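Side-chain contacts in 2',5'-phosphodiesterase 12 (Homo sapiens, PDB 4Z0V), which belongs to the endonuclease/exonuclease/phosphatase family, pairing an E-set-like N-terminal domain with a larger DNase I-like domain that holds a magnesium ion: residues Thr141-Arg145 with Thr146-Pro150; Gly335-His338 with Phe339-Gly343; Lys168-Thr171 with Gly172-Ala175; Asn70-Ile73 with Gly74-Leu77. All blocks are in the same frame, centred on the assembly; numbering follows the deposited sequence.

Contact 1: Thr141-Arg145 with Thr146-Pro150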
ATOM      1  N   THR A 141       0.261 -20.617  -0.439  1.00 16.77           N
ATOM      2  CA  THR A 141       0.688 -21.853  -1.100  1.00 17.47           C
ATOM      3  C   THR A 141       1.718 -22.653  -0.303  1.00 20.48           C
ATOM      4  O   THR A 141       2.474 -22.102   0.501  1.00 17.16           O
ATOM      5  CB  THR A 141       1.243 -21.547  -2.506  1.00 22.31           C
ATOM      6  OG1 THR A 141       2.511 -20.894  -2.396  1.00 19.23           O
ATOM      7  CG2 THR A 141       0.274 -20.742  -3.374  1.00 21.06           C
ATOM      8  N   GLU A 142       1.759 -23.974  -0.563  1.00 18.97           N
ATOM      9  CA  GLU A 142       2.732 -24.879   0.043  1.00 19.13           C
ATOM     10  C   GLU A 142       4.166 -24.446  -0.339  1.00 20.55           C
ATOM     11  O   GLU A 142       5.069 -24.470   0.496  1.00 20.96           O
ATOM     12  CB  GLU A 142       2.445 -26.326  -0.424  1.00 21.00           C
ATOM     13  CG  GLU A 142       3.347 -27.366   0.209  1.00 30.79           C
ATOM     14  CD  GLU A 142       3.119 -28.761  -0.335  1.00 59.67           C
ATOM     15  OE1 GLU A 142       3.847 -29.162  -1.271  1.00 63.60           O
ATOM     16  OE2 GLU A 142       2.182 -29.436   0.148  1.00 56.41           O
ATOM     17  N   PHE A 143       4.359 -24.016  -1.594  1.00 17.12           N
ATOM     18  CA  PHE A 143       5.649 -23.529  -2.089  1.00 16.19           C
ATOM     19  C   PHE A 143       6.116 -22.307  -1.266  1.00 17.75           C
ATOM     20  O   PHE A 143       7.263 -22.262  -0.824  1.00 15.60           O
ATOM     21  CB  PHE A 143       5.524 -23.174  -3.575  1.00 18.32           C
ATOM     22  CG  PHE A 143       6.835 -22.786  -4.205  1.00 19.74           C
ATOM     23  CD1 PHE A 143       7.700 -23.756  -4.699  1.00 24.12           C
ATOM     24  CD2 PHE A 143       7.193 -21.452  -4.336  1.00 22.40           C
ATOM     25  CE1 PHE A 143       8.904 -23.392  -5.308  1.00 26.04           C
ATOM     26  CE2 PHE A 143       8.403 -21.091  -4.934  1.00 26.68           C
ATOM     27  CZ  PHE A 143       9.253 -22.066  -5.411  1.00 25.44           C
ATOM     28  N   SER A 144       5.207 -21.347  -0.983  1.00 16.30           N
ATOM     29  CA  SER A 144       5.599 -20.213  -0.145  1.00 15.63           C
ATOM     30  C   SER A 144       5.996 -20.637   1.265  1.00 17.70           C
ATOM     31  O   SER A 144       6.997 -20.171   1.785  1.00 17.52           O
ATOM     32  CB  SER A 144       4.480 -19.183  -0.068  1.00 17.88           C
ATOM     33  OG  SER A 144       4.429 -18.552  -1.337  1.00 21.66           O
ATOM     34  N   ARG A 145       5.237 -21.536   1.860  1.00 18.33           N
ATOM     35  CA  ARG A 145       5.461 -21.992   3.231  1.00 19.34           C
ATOM     36  C   ARG A 145       6.720 -22.825   3.376  1.00 23.13           C
ATOM     37  O   ARG A 145       7.423 -22.656   4.363  1.00 22.21           O
ATOM     38  CB  ARG A 145       4.247 -22.787   3.742  1.00 21.57           C
ATOM     39  CG  ARG A 145       2.972 -21.921   3.786  1.00 35.66           C
ATOM     40  CD  ARG A 145       1.734 -22.620   4.326  1.00 45.31           C
ATOM     41  NE  ARG A 145       1.025 -23.415   3.318  1.00 45.54           N
ATOM     42  CZ  ARG A 145       1.029 -24.743   3.299  1.00 57.29           C
ATOM     43  NH1 ARG A 145       1.702 -25.423   4.214  1.00 42.94           N
ATOM     44  NH2 ARG A 145       0.358 -25.402   2.364  1.00 48.98           N
ATOM     45  N   THR A 146       7.022 -23.699   2.403  1.00 21.07           N
ATOM     46  CA  THR A 146       8.138 -24.640   2.538  1.00 21.51           C
ATOM     47  C   THR A 146       9.394 -24.269   1.764  1.00 23.89           C
ATOM     48  O   THR A 146      10.469 -24.688   2.182  1.00 22.85           O
ATOM     49  CB  THR A 146       7.691 -26.058   2.114  1.00 30.28           C
ATOM     50  OG1 THR A 146       7.395 -26.054   0.722  1.00 33.45           O
ATOM     51  CG2 THR A 146       6.479 -26.552   2.894  1.00 28.38           C
ATOM     52  N   VAL A 147       9.283 -23.547   0.633  1.00 20.92           N
ATOM     53  CA  VAL A 147      10.473 -23.198  -0.175  1.00 20.81           C
ATOM     54  C   VAL A 147      10.861 -21.723   0.038  1.00 21.83           C
ATOM     55  O   VAL A 147      12.035 -21.432   0.272  1.00 19.54           O
ATOM     56  CB  VAL A 147      10.284 -23.523  -1.697  1.00 25.10           C
ATOM     57  CG1 VAL A 147      11.467 -23.035  -2.548  1.00 24.30           C
ATOM     58  CG2 VAL A 147      10.035 -25.013  -1.925  1.00 25.96           C
ATOM     59  N   LEU A 148       9.890 -20.795  -0.054  1.00 17.80           N
ATOM     60  CA  LEU A 148      10.208 -19.363   0.055  1.00 16.95           C
ATOM     61  C   LEU A 148      10.434 -18.886   1.482  1.00 18.74           C
ATOM     62  O   LEU A 148      11.394 -18.165   1.725  1.00 18.35           O
ATOM     63  CB  LEU A 148       9.101 -18.495  -0.576  1.00 16.83           C
ATOM     64  CG  LEU A 148       8.788 -18.662  -2.075  1.00 20.18           C
ATOM     65  CD1 LEU A 148       7.756 -17.623  -2.514  1.00 18.97           C
ATOM     66  CD2 LEU A 148      10.029 -18.490  -2.934  1.00 21.44           C
ATOM     67  N   TYR A 149       9.546 -19.248   2.428  1.00 14.46           N
ATOM     68  CA  TYR A 149       9.637 -18.720   3.787  1.00 14.44           C
ATOM     69  C   TYR A 149       9.632 -19.855   4.838  1.00 18.87           C
ATOM     70  O   TYR A 149       8.862 -19.791   5.793  1.00 17.68           O
ATOM     71  CB  TYR A 149       8.455 -17.744   4.023  1.00 13.65           C
ATOM     72  CG  TYR A 149       8.128 -16.830   2.857  1.00 15.51           C
ATOM     73  CD1 TYR A 149       9.054 -15.897   2.394  1.00 15.79           C
ATOM     74  CD2 TYR A 149       6.878 -16.872   2.237  1.00 16.47           C
ATOM     75  CE1 TYR A 149       8.745 -15.020   1.352  1.00 13.73           C
ATOM     76  CE2 TYR A 149       6.560 -16.005   1.185  1.00 17.28           C
ATOM     77  CZ  TYR A 149       7.502 -15.088   0.744  1.00 18.73           C
ATOM     78  OH  TYR A 149       7.215 -14.239  -0.298  1.00 17.74           O
ATOM     79  N   PRO A 150      10.526 -20.876   4.731  1.00 18.32           N
ATOM     80  CA  PRO A 150      10.472 -21.990   5.703  1.00 17.83           C
ATOM     81  C   PRO A 150      10.830 -21.580   7.133  1.00 21.24           C
ATOM     82  O   PRO A 150      10.388 -22.230   8.092  1.00 23.14           O
ATOM     83  CB  PRO A 150      11.485 -22.991   5.145  1.00 19.38           C
ATOM     84  CG  PRO A 150      12.429 -22.174   4.305  1.00 24.19           C
ATOM     85  CD  PRO A 150      11.551 -21.114   3.695  1.00 20.29           C
TER
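The Phe143 ring carries Val147 on one face, with CB 4.0 Å from the ring centroid and 16° off the normal, while Leu148 meets the same ring obliquely. Just past the end of the helix, the Tyr149 ring has Leu148 CB above its centre, and Ser144 O approaches it obliquely. All this happens on and around helix 142-148, a short helix of the DNase I-like domain that opens at the N-cap Thr141 and widens into a pi-type turn. CG of Phe143 stands anti to the backbone N (chi1 -175°), which carries the ring along the helix so that its CZ lies 3.7 Å from Val147 CG1; flat ring and branched aliphatics suit each other here. The widening shows in the backbone: Phe143 O accepts from both Val147 N and Leu148 N, and Tyr149 N reaches back five residues to Ser144 O at 2.8 Å. At the start of the helix, Thr141 OG1 caps Ser144 N at 3.1 Å, the usual task of a threonine at this position. Small Ser144 is buried and its OG bonds to Tyr138 O. Tyr149, also buried, gives its OH a bond with Asp429, and its side chain comes within about 5 Å of the magnesium ion. Threonine also suits position 146: its hydroxyl folds back to donate to Glu142 O, an acceptor already bound by Thr146 N, and OG1 sits 2.8 Å from that oxygen, well above the carbonyl plane.

Contact 2: Gly335-His338 with Phe339-Gly343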
ATOM      1  N   GLY A 335      19.440  -0.075 -15.056  1.00 14.36           N
ATOM      2  CA  GLY A 335      19.124   0.857 -16.121  1.00 14.88           C
ATOM      3  C   GLY A 335      17.831   1.575 -15.789  1.00 16.79           C
ATOM      4  O   GLY A 335      17.726   2.770 -15.998  1.00 14.38           O
ATOM      5  N   MET A 336      16.837   0.859 -15.245  1.00 14.88           N
ATOM      6  CA  MET A 336      15.570   1.519 -14.927  1.00 14.17           C
ATOM      7  C   MET A 336      15.797   2.618 -13.888  1.00 14.99           C
ATOM      8  O   MET A 336      15.342   3.736 -14.090  1.00 13.77           O
ATOM      9  CB  MET A 336      14.486   0.527 -14.472  1.00 16.20           C
ATOM     10  CG  MET A 336      13.088   1.188 -14.383  1.00 18.26           C
ATOM     11  SD  MET A 336      12.256   0.792 -12.827  1.00 21.32           S
ATOM     12  CE  MET A 336      13.265   1.732 -11.614  1.00 17.33           C
ATOM     13  N   TYR A 337      16.565   2.343 -12.833  1.00 14.20           N
ATOM     14  CA  TYR A 337      16.797   3.361 -11.813  1.00 13.59           C
ATOM     15  C   TYR A 337      17.565   4.572 -12.394  1.00 16.46           C
ATOM     16  O   TYR A 337      17.237   5.717 -12.077  1.00 15.38           O
ATOM     17  CB  TYR A 337      17.539   2.772 -10.620  1.00 15.02           C
ATOM     18  CG  TYR A 337      17.633   3.745  -9.468  1.00 17.27           C
ATOM     19  CD1 TYR A 337      16.566   3.920  -8.583  1.00 19.20           C
ATOM     20  CD2 TYR A 337      18.787   4.493  -9.255  1.00 18.09           C
ATOM     21  CE1 TYR A 337      16.652   4.818  -7.517  1.00 18.17           C
ATOM     22  CE2 TYR A 337      18.892   5.373  -8.180  1.00 18.86           C
ATOM     23  CZ  TYR A 337      17.820   5.541  -7.322  1.00 22.79           C
ATOM     24  OH  TYR A 337      17.923   6.425  -6.279  1.00 21.39           O
ATOM     25  N   HIS A 338      18.624   4.317 -13.175  1.00 15.50           N
ATOM     26  CA  HIS A 338      19.414   5.394 -13.806  1.00 16.54           C
ATOM     27  C   HIS A 338      18.493   6.304 -14.681  1.00 16.12           C
ATOM     28  O   HIS A 338      18.562   7.544 -14.620  1.00 16.35           O
ATOM     29  CB  HIS A 338      20.517   4.750 -14.665  1.00 20.11           C
ATOM     30  CG  HIS A 338      21.328   5.737 -15.442  1.00 25.45           C
ATOM     31  ND1 HIS A 338      22.521   6.237 -14.950  1.00 28.66           N
ATOM     32  CD2 HIS A 338      21.069   6.313 -16.640  1.00 28.66           C
ATOM     33  CE1 HIS A 338      22.959   7.084 -15.874  1.00 28.79           C
ATOM     34  NE2 HIS A 338      22.110   7.171 -16.903  1.00 28.61           N
ATOM     35  N   PHE A 339      17.639   5.685 -15.469  1.00 12.86           N
ATOM     36  CA  PHE A 339      16.697   6.370 -16.350  1.00 12.15           C
ATOM     37  C   PHE A 339      15.787   7.311 -15.527  1.00 15.56           C
ATOM     38  O   PHE A 339      15.663   8.483 -15.856  1.00 13.95           O
ATOM     39  CB  PHE A 339      15.877   5.343 -17.150  1.00 14.03           C
ATOM     40  CG  PHE A 339      14.746   5.926 -17.985  1.00 14.59           C
ATOM     41  CD1 PHE A 339      14.996   6.905 -18.943  1.00 16.81           C
ATOM     42  CD2 PHE A 339      13.433   5.501 -17.800  1.00 15.27           C
ATOM     43  CE1 PHE A 339      13.954   7.429 -19.719  1.00 18.25           C
ATOM     44  CE2 PHE A 339      12.393   6.029 -18.570  1.00 18.46           C
ATOM     45  CZ  PHE A 339      12.657   6.998 -19.520  1.00 17.26           C
ATOM     46  N   VAL A 340      15.252   6.828 -14.385  1.00 13.05           N
ATOM     47  CA  VAL A 340      14.351   7.638 -13.558  1.00 11.38           C
ATOM     48  C   VAL A 340      15.077   8.877 -13.031  1.00 16.46           C
ATOM     49  O   VAL A 340      14.581   9.993 -13.190  1.00 16.36           O
ATOM     50  CB  VAL A 340      13.726   6.816 -12.390  1.00 14.62           C
ATOM     51  CG1 VAL A 340      12.905   7.717 -11.456  1.00 15.52           C
ATOM     52  CG2 VAL A 340      12.868   5.669 -12.915  1.00 14.64           C
ATOM     53  N   ILE A 341      16.241   8.671 -12.410  1.00 13.54           N
ATOM     54  CA  ILE A 341      17.012   9.708 -11.715  1.00 15.31           C
ATOM     55  C   ILE A 341      17.730  10.691 -12.670  1.00 17.61           C
ATOM     56  O   ILE A 341      17.860  11.867 -12.331  1.00 17.54           O
ATOM     57  CB  ILE A 341      18.032   8.977 -10.770  1.00 20.67           C
ATOM     58  CG1 ILE A 341      17.273   8.164  -9.674  1.00 21.99           C
ATOM     59  CG2 ILE A 341      19.040   9.933 -10.114  1.00 25.59           C
ATOM     60  CD1 ILE A 341      16.253   8.904  -8.873  1.00 24.87           C
ATOM     61  N   ASN A 342      18.220  10.207 -13.801  1.00 17.72           N
ATOM     62  CA  ASN A 342      19.039  11.037 -14.710  1.00 18.20           C
ATOM     63  C   ASN A 342      18.277  11.597 -15.881  1.00 21.31           C
ATOM     64  O   ASN A 342      18.748  12.550 -16.505  1.00 21.56           O
ATOM     65  CB  ASN A 342      20.233  10.227 -15.208  1.00 21.34           C
ATOM     66  CG  ASN A 342      21.092   9.735 -14.072  1.00 44.33           C
ATOM     67  OD1 ASN A 342      21.311   8.536 -13.930  1.00 41.90           O
ATOM     68  ND2 ASN A 342      21.495  10.630 -13.160  1.00 33.10           N
ATOM     69  N   GLY A 343      17.116  11.044 -16.176  1.00 16.22           N
ATOM     70  CA  GLY A 343      16.319  11.557 -17.278  1.00 15.12           C
ATOM     71  C   GLY A 343      16.671  10.991 -18.634  1.00 18.43           C
ATOM     72  O   GLY A 343      16.071  11.379 -19.624  1.00 18.18           O
TER
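Tyr337 and Ile341, one turn apart on helix 335-342 of the DNase I-like domain, make the tight part of this contact. Ile341 CG1 lies over one face of the tyrosine ring, 3.8 Å from its centroid and 23° off the normal, nearest to the CE2 and CZ side. With CG1 beside its own backbone N (chi1 -64°), the isoleucine turns that branch back along the helix toward the ring, and CD1 follows as far as the neighbourhood of CZ. Tyr337 is buried against Tyr393 and Phe395, so a broad ring fills the space between helix and strand 387-397, while its OH makes a weak hydrogen bond with Glu377. On the same inner side Met336 and Val340 lie side by side and point the same way, CE of the methionine 4.2 Å from CG2 of the valine; both touch Met302 on helix 295-316, where a flexible thioether chain adapts readily to its neighbours. Phe339 is packed there too and meets His367 edge-to-face.

The other side faces solvent. His338 is partly exposed and Asn342 exposed, and their side chains cross at about a right angle, with Asn342 CB over one face of the imidazole, 4.2 Å from its centroid. Polar side chains suit this solvent-facing side. The helix ends at Asn342, and Gly343 after it takes a positive phi of 86°, which suits a glycine; its N still donates to Phe339 O at 3.0 Å.

Contact 3: Lys168-Thr171 with Gly172-Ala175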
ATOM      1  N   LYS A 168      -2.396  -2.560  12.119  1.00 11.69           N
ATOM      2  CA  LYS A 168      -1.731  -1.803  13.179  1.00 10.98           C
ATOM      3  C   LYS A 168      -0.609  -0.927  12.581  1.00 12.02           C
ATOM      4  O   LYS A 168      -0.484   0.243  12.909  1.00 11.87           O
ATOM      5  CB  LYS A 168      -1.169  -2.746  14.253  1.00 12.35           C
ATOM      6  CG  LYS A 168      -0.560  -1.935  15.421  1.00 13.84           C
ATOM      7  CD  LYS A 168      -0.086  -2.773  16.582  1.00 13.30           C
ATOM      8  CE  LYS A 168       0.450  -1.880  17.698  1.00 15.49           C
ATOM      9  NZ  LYS A 168       0.829  -2.731  18.871  1.00 17.11           N
ATOM     10  N   GLU A 169       0.167  -1.512  11.689  1.00  8.17           N
ATOM     11  CA  GLU A 169       1.281  -0.823  11.040  1.00  8.26           C
ATOM     12  C   GLU A 169       0.815   0.416  10.278  1.00  9.56           C
ATOM     13  O   GLU A 169       1.309   1.512  10.517  1.00 10.32           O
ATOM     14  CB  GLU A 169       2.021  -1.768  10.091  1.00  8.46           C
ATOM     15  CG  GLU A 169       3.182  -1.036   9.438  1.00  9.77           C
ATOM     16  CD  GLU A 169       4.099  -1.923   8.637  1.00 14.42           C
ATOM     17  OE1 GLU A 169       5.092  -1.388   8.096  1.00 16.09           O
ATOM     18  OE2 GLU A 169       3.823  -3.139   8.537  1.00 14.21           O
ATOM     19  N   LEU A 170      -0.101   0.230   9.326  1.00  7.26           N
ATOM     20  CA  LEU A 170      -0.552   1.329   8.505  1.00  6.87           C
ATOM     21  C   LEU A 170      -1.297   2.367   9.269  1.00 10.30           C
ATOM     22  O   LEU A 170      -1.006   3.539   9.082  1.00 10.14           O
ATOM     23  CB  LEU A 170      -1.412   0.806   7.334  1.00  6.66           C
ATOM     24  CG  LEU A 170      -0.620   0.006   6.301  1.00 10.19           C
ATOM     25  CD1 LEU A 170      -1.553  -0.478   5.177  1.00 10.79           C
ATOM     26  CD2 LEU A 170       0.510   0.885   5.684  1.00  9.32           C
ATOM     27  N   THR A 171      -2.216   1.986  10.164  1.00  8.14           N
ATOM     28  CA  THR A 171      -2.947   3.016  10.917  1.00  8.25           C
ATOM     29  C   THR A 171      -2.019   3.795  11.847  1.00 12.67           C
ATOM     30  O   THR A 171      -2.202   5.001  12.010  1.00 12.60           O
ATOM     31  CB  THR A 171      -4.122   2.416  11.683  1.00 11.30           C
ATOM     32  OG1 THR A 171      -3.632   1.464  12.643  1.00 10.77           O
ATOM     33  CG2 THR A 171      -5.183   1.759  10.726  1.00 10.98           C
ATOM     34  N   GLY A 172      -0.999   3.114  12.367  1.00 11.41           N
ATOM     35  CA  GLY A 172       0.015   3.711  13.223  1.00 10.48           C
ATOM     36  C   GLY A 172       0.894   4.747  12.536  1.00 13.44           C
ATOM     37  O   GLY A 172       1.448   5.615  13.219  1.00 11.23           O
ATOM     38  N   TYR A 173       1.029   4.680  11.184  1.00 10.82           N
ATOM     39  CA  TYR A 173       1.814   5.664  10.424  1.00  9.23           C
ATOM     40  C   TYR A 173       1.124   7.006  10.326  1.00 13.25           C
ATOM     41  O   TYR A 173       1.785   7.983   9.977  1.00 10.99           O
ATOM     42  CB  TYR A 173       2.174   5.166   9.023  1.00  8.82           C
ATOM     43  CG  TYR A 173       3.198   4.047   9.014  1.00  9.58           C
ATOM     44  CD1 TYR A 173       4.250   4.020   9.938  1.00 11.73           C
ATOM     45  CD2 TYR A 173       3.099   2.995   8.110  1.00  9.12           C
ATOM     46  CE1 TYR A 173       5.207   3.004   9.915  1.00 11.32           C
ATOM     47  CE2 TYR A 173       4.009   1.941   8.120  1.00  9.32           C
ATOM     48  CZ  TYR A 173       5.060   1.943   9.029  1.00 13.11           C
ATOM     49  OH  TYR A 173       5.986   0.930   8.989  1.00 13.18           O
ATOM     50  N   ASN A 174      -0.207   7.088  10.610  1.00 11.20           N
ATOM     51  CA  ASN A 174      -0.949   8.366  10.543  1.00 10.67           C
ATOM     52  C   ASN A 174      -0.568   9.105   9.250  1.00 12.12           C
ATOM     53  O   ASN A 174      -0.137  10.262   9.263  1.00 11.95           O
ATOM     54  CB  ASN A 174      -0.613   9.211  11.818  1.00 12.17           C
ATOM     55  CG  ASN A 174      -1.229   8.608  13.062  1.00 19.16           C
ATOM     56  OD1 ASN A 174      -2.439   8.336  13.103  1.00 15.09           O
ATOM     57  ND2 ASN A 174      -0.417   8.392  14.105  1.00 15.20           N
ATOM     58  N   ALA A 175      -0.691   8.394   8.126  1.00  9.27           N
ATOM     59  CA  ALA A 175      -0.238   8.847   6.824  1.00  9.36           C
ATOM     60  C   ALA A 175      -1.329   9.566   6.045  1.00 10.39           C
ATOM     61  O   ALA A 175      -2.500   9.543   6.435  1.00 11.35           O
ATOM     62  CB  ALA A 175       0.268   7.641   6.025  1.00 10.45           C
TER
HETATM   63  O   HOH W   1      -2.221   5.978   8.089  1.00 12.23           O
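At the C-terminal end of helix 159-172, within the beta-alpha-beta crossover joining parallel strands 125-132 and 177-184, Glu169 and Tyr173, four residues apart, clasp one another where the helix runs out. The tyrosine OH donates to Glu169 OE1 at 2.6 Å, meeting it on the anti side and 17° out of the carboxylate plane. Glu169 reaches there fully extended, its CG anti to the backbone N (chi1 -179°), so that the CG methylene also rests 3.4 Å from Tyr173 CE2. Carboxylate and ring planes stand 71° apart. The other oxygen, OE2, bonds to Tyr131 OH, and two such partners would probably help this buried carboxylate keep its negative charge. Over one face of the Tyr173 ring, toward its rim, sits the backbone O of Glu169, 3.3 Å above the plane.

The backbone tightens as the helix ends. Gly172 N still donates to Lys168 O, but Tyr173 N turns mainly to Leu170 O at 3.1 Å, its bond to Glu169 O being weak, and Asn174 N donates to Thr171 O at 3.2 Å. Asn174 then takes positive phi, a conformation asparagine tolerates well, and its ND2 bonds to Thr117 O. Leucine suits position 170, packed between strand 125-132 and helix 185-198. A water closes the turn, donating to Leu170 O at 2.9 Å and accepting from Ala175 N at 2.9 Å.

Contact 4: Asn70-Ile73 with Gly74-Leu77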
ATOM      1  N   ASN A  70      -3.921  -5.862  27.618  1.00 16.54           N
ATOM      2  CA  ASN A  70      -3.521  -7.191  28.064  1.00 17.05           C
ATOM      3  C   ASN A  70      -4.522  -7.738  29.076  1.00 21.13           C
ATOM      4  O   ASN A  70      -4.708  -8.944  29.130  1.00 20.88           O
ATOM      5  CB  ASN A  70      -2.102  -7.177  28.653  1.00 24.36           C
ATOM      6  CG  ASN A  70      -1.017  -7.007  27.622  1.00 43.82           C
ATOM      7  OD1 ASN A  70      -1.226  -7.193  26.419  1.00 32.19           O
ATOM      8  ND2 ASN A  70       0.173  -6.639  28.075  1.00 39.35           N
ATOM      9  N   ALA A  71      -5.249  -6.854  29.785  1.00 17.71           N
ATOM     10  CA  ALA A  71      -6.272  -7.256  30.746  1.00 18.59           C
ATOM     11  C   ALA A  71      -7.483  -7.902  30.054  1.00 21.48           C
ATOM     12  O   ALA A  71      -8.265  -8.585  30.709  1.00 21.71           O
ATOM     13  CB  ALA A  71      -6.730  -6.055  31.559  1.00 19.83           C
ATOM     14  N   ASP A  72      -7.657  -7.657  28.748  1.00 15.30           N
ATOM     15  CA  ASP A  72      -8.790  -8.200  27.997  1.00 13.98           C
ATOM     16  C   ASP A  72      -8.500  -9.597  27.454  1.00 15.40           C
ATOM     17  O   ASP A  72      -9.400 -10.191  26.878  1.00 14.32           O
ATOM     18  CB  ASP A  72      -9.147  -7.282  26.803  1.00 14.38           C
ATOM     19  CG  ASP A  72      -9.575  -5.876  27.157  1.00 18.83           C
ATOM     20  OD1 ASP A  72     -10.140  -5.680  28.262  1.00 17.68           O
ATOM     21  OD2 ASP A  72      -9.415  -4.983  26.304  1.00 20.69           O
ATOM     22  N   ILE A  73      -7.243 -10.095  27.541  1.00 13.96           N
ATOM     23  CA  ILE A  73      -6.915 -11.429  27.004  1.00 13.60           C
ATOM     24  C   ILE A  73      -7.836 -12.461  27.668  1.00 15.21           C
ATOM     25  O   ILE A  73      -8.020 -12.407  28.875  1.00 15.50           O
ATOM     26  CB  ILE A  73      -5.409 -11.779  27.196  1.00 16.56           C
ATOM     27  CG1 ILE A  73      -4.534 -10.912  26.259  1.00 17.32           C
ATOM     28  CG2 ILE A  73      -5.142 -13.283  26.955  1.00 17.71           C
ATOM     29  CD1 ILE A  73      -3.020 -10.892  26.617  1.00 19.77           C
ATOM     30  N   GLY A  74      -8.445 -13.331  26.869  1.00 14.76           N
ATOM     31  CA  GLY A  74      -9.373 -14.341  27.381  1.00 15.45           C
ATOM     32  C   GLY A  74     -10.831 -13.907  27.391  1.00 18.21           C
ATOM     33  O   GLY A  74     -11.699 -14.696  27.755  1.00 17.25           O
ATOM     34  N   LEU A  75     -11.119 -12.642  27.022  1.00 13.33           N
ATOM     35  CA  LEU A  75     -12.490 -12.119  26.965  1.00 11.80           C
ATOM     36  C   LEU A  75     -12.964 -11.945  25.511  1.00 14.38           C
ATOM     37  O   LEU A  75     -12.169 -11.568  24.647  1.00 12.06           O
ATOM     38  CB  LEU A  75     -12.597 -10.740  27.656  1.00 13.02           C
ATOM     39  CG  LEU A  75     -12.108 -10.604  29.109  1.00 17.78           C
ATOM     40  CD1 LEU A  75     -12.234  -9.125  29.573  1.00 17.68           C
ATOM     41  CD2 LEU A  75     -12.952 -11.466  30.068  1.00 17.03           C
ATOM     42  N   ARG A  76     -14.266 -12.130  25.270  1.00 11.15           N
ATOM     43  CA  ARG A  76     -14.874 -11.786  23.995  1.00 10.94           C
ATOM     44  C   ARG A  76     -15.244 -10.302  24.076  1.00 14.12           C
ATOM     45  O   ARG A  76     -15.338  -9.740  25.175  1.00 13.22           O
ATOM     46  CB  ARG A  76     -16.117 -12.645  23.712  1.00 12.11           C
ATOM     47  CG  ARG A  76     -15.704 -14.117  23.490  1.00 17.72           C
ATOM     48  CD  ARG A  76     -16.698 -14.944  22.708  1.00 22.34           C
ATOM     49  NE  ARG A  76     -17.915 -15.221  23.471  1.00 27.70           N
ATOM     50  CZ  ARG A  76     -19.120 -14.741  23.180  1.00 40.88           C
ATOM     51  NH1 ARG A  76     -20.165 -15.057  23.933  1.00 26.50           N
ATOM     52  NH2 ARG A  76     -19.293 -13.947  22.131  1.00 30.08           N
ATOM     53  N   LEU A  77     -15.466  -9.679  22.929  1.00 11.83           N
ATOM     54  CA  LEU A  77     -15.853  -8.263  22.873  1.00 10.00           C
ATOM     55  C   LEU A  77     -17.175  -8.146  22.176  1.00 14.19           C
ATOM     56  O   LEU A  77     -17.573  -9.038  21.432  1.00 14.12           O
ATOM     57  CB  LEU A  77     -14.762  -7.474  22.080  1.00 10.35           C
ATOM     58  CG  LEU A  77     -13.319  -7.585  22.574  1.00 14.22           C
ATOM     59  CD1 LEU A  77     -12.364  -6.839  21.570  1.00 15.40           C
ATOM     60  CD2 LEU A  77     -13.168  -6.989  23.988  1.00 13.12           C
TER
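Asp72 and Leu75 are the two ends of a type II beta turn that follows the 3-10 segment 70-72. Of hydrogen bonds, the one that closes the turn runs from Leu75 N to Asp72 O at 3.0 Å, with the donor tilted 32° from the carbonyl plane; just before it, Ile73 N donates to Asn70 O at 3.2 Å. The carboxylate of Asp72 serves a different end, its OD2 accepting from Ser69 N and bonding to Tyr66 OH, so a short acidic side chain ties the turn to the loop ahead of it. Backbone shape accounts for Gly74, whose phi of 92° in the third position of the turn suits a residue without a side chain.

Van der Waals contact comes from Leu75. Its CB lies 3.3 Å from Asp72 O; with CG beside the backbone N (chi1 -54°) the side chain bends back, and CD1 comes to 3.9 Å from Asp72 CA. Exposed Ile73 rides at the outer corner.

In the E-set-like domain this loop carries the chain from edge strand 56-58 past strand 40-46, where Lys45 touches both Asp72 and Leu75, into inner strand 77-82, while Gly74 and Leu75 make backbone bonds with Val101.

How the contacts relate
Contacts 1, 2 and 3 belong to the DNase I-like domain, contact 4 to the N-terminal one, and no two of them touch. Contact 1 is the one beside the metal: the Tyr149 side chain comes within about 5 Å of the magnesium ion. Its helix is followed in the chain by that of contact 3, yet their nearest atoms are about 15 Å apart. Contact 3 lies closest to the middle of the chain, its centre 11 Å from it, and approaches the N-terminal domain, with about 9 Å between its nearest atoms and those of contact 4. Contacts 2 and 4 lie on opposite sides of the chain's centre, 52 Å apart between centres.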